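AvrRxo1-ORF1 (Xanthomonas oryzae pv. oryzicola, PDB 4Z8T) is a type III effector with a polynucleotide kinase domain that probably transfers phosphate to an unidentified substrate and binds the partner protein AvrRxo1-ORF2. Local coordinates at residues Ile185-Pro188 with Leu189-Leu193. Residues are numbered along the deposited sequence; the frame is centred on the assembly and turned at random.
Sequences IDAP and LENSL
A strand-to-helix junction, the short link from strand 179-185 to helix 189-198 with Pro188 at the N-cap, brings Pro188 against Asn191 and Ser192. Pro188 O accepts the Ser192 N-H (N to O 3.3 Å, N-H...O 154°) with the donor in the carbonyl plane; this i to i+4 bond opens the helix. The shorter approach of Asn191 N to the same Pro188 O, 2.9 Å, is only a weak bond, since its angle is 126°. Asn191 CG stands anti to its carbonyl carbon (chi1 -79°), which carries the amide back alongside the proline ring: Asn191 ND2 lies 3.8 Å from Pro188 CD, a van der Waals contact, and the two side chains point the same way. On the same residue, Asn191 CB meets Ala187 CB at 3.9 Å. One water spans the turn, donating to Ala187 O at 3.0 Å and to Ser192 OG at 2.6 Å. Ser192 OG also hydrogen-bonds Thr74 O, which ties the first helical turn to the putative P-loop, while a sulfate lies near the Pro188 side chain. Such a junction after a parallel strand, beside a probable Walker A loop, is consistent with the P-loop NTPase fold of zeta-toxin-like kinases.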
loop_
_atom_site.group_PDB
_atom_site.type_symbol
_atom_site.label_atom_id
_atom_site.label_comp_id
_atom_site.label_asym_id
_atom_site.label_seq_id
_atom_site.Cartn_x
_atom_site.Cartn_y
_atom_site.Cartn_z
ATOM N N ILE A 185 12.928 2.680 16.090
ATOM C CA ILE A 185 12.378 1.329 16.026
ATOM C C ILE A 185 10.978 1.388 15.439
ATOM O O ILE A 185 10.114 2.110 15.942
ATOM C CB ILE A 185 12.305 0.706 17.442
ATOM C CG1 ILE A 185 13.716 0.613 18.066
ATOM C CG2 ILE A 185 11.694 -0.695 17.351
ATOM C CD1 ILE A 185 14.002 1.644 19.153
ATOM N N ASP A 186 10.763 0.639 14.360
ATOM C CA ASP A 186 9.478 0.639 13.663
ATOM C C ASP A 186 8.845 -0.742 13.640
ATOM O O ASP A 186 9.545 -1.751 13.507
ATOM C CB ASP A 186 9.658 1.070 12.210
ATOM C CG ASP A 186 8.341 1.207 11.492
ATOM O OD1 ASP A 186 7.750 2.309 11.574
ATOM O OD2 ASP A 186 7.868 0.225 10.868
ATOM N N ALA A 187 7.520 -0.770 13.764
ATOM C CA ALA A 187 6.739 -1.968 13.487
ATOM C C ALA A 187 5.465 -1.549 12.777
ATOM O O ALA A 187 5.018 -0.411 12.915
ATOM C CB ALA A 187 6.405 -2.694 14.783
ATOM N N PRO A 188 4.862 -2.469 12.018
ATOM C CA PRO A 188 3.575 -2.170 11.390
ATOM C C PRO A 188 2.555 -1.778 12.448
ATOM O O PRO A 188 2.660 -2.233 13.594
ATOM C CB PRO A 188 3.178 -3.509 10.754
ATOM C CG PRO A 188 4.467 -4.213 10.516
ATOM C CD PRO A 188 5.401 -3.782 11.616
ATOM N N LEU A 189 1.594 -0.945 12.069
ATOM C CA LEU A 189 0.599 -0.461 13.017
ATOM C C LEU A 189 -0.112 -1.601 13.720
ATOM O O LEU A 189 -0.329 -1.542 14.923
ATOM C CB LEU A 189 -0.409 0.436 12.311
ATOM C CG LEU A 189 -1.592 0.962 13.127
ATOM C CD1 LEU A 189 -1.143 1.673 14.392
ATOM C CD2 LEU A 189 -2.401 1.920 12.257
ATOM N N GLU A 190 -0.482 -2.629 12.967
ATOM C CA GLU A 190 -1.160 -3.763 13.578
ATOM C C GLU A 190 -0.311 -4.431 14.659
ATOM O O GLU A 190 -0.843 -4.943 15.662
ATOM C CB GLU A 190 -1.561 -4.769 12.495
ATOM C CG GLU A 190 -2.813 -5.533 12.802
ATOM C CD GLU A 190 -3.398 -6.188 11.562
ATOM O OE1 GLU A 190 -2.610 -6.609 10.686
ATOM O OE2 GLU A 190 -4.644 -6.263 11.460
ATOM N N ASN A 191 1.010 -4.428 14.481
ATOM C CA ASN A 191 1.879 -5.023 15.492
ATOM C C ASN A 191 1.813 -4.224 16.778
ATOM O O ASN A 191 1.846 -4.781 17.864
ATOM C CB ASN A 191 3.337 -5.106 15.017
ATOM C CG ASN A 191 3.579 -6.274 14.088
ATOM O OD1 ASN A 191 2.644 -6.778 13.451
ATOM N ND2 ASN A 191 4.834 -6.726 14.013
ATOM N N SER A 192 1.745 -2.904 16.653
ATOM C CA SER A 192 1.611 -2.068 17.835
ATOM C C SER A 192 0.275 -2.280 18.510
ATOM O O SER A 192 0.200 -2.272 19.728
ATOM C CB SER A 192 1.783 -0.582 17.496
ATOM O OG SER A 192 3.151 -0.292 17.229
ATOM N N LEU A 193 -0.782 -2.469 17.719
ATOM C CA LEU A 193 -2.109 -2.664 18.294
ATOM C C LEU A 193 -2.147 -3.959 19.102
ATOM O O LEU A 193 -2.623 -3.975 20.245
ATOM C CB LEU A 193 -3.185 -2.672 17.195
ATOM C CG LEU A 193 -3.317 -1.378 16.371
ATOM C CD1 LEU A 193 -4.292 -1.570 15.188
ATOM C CD2 LEU A 193 -3.779 -0.206 17.218
HETATM O O HOH W 1 3.589 1.153 15.056
#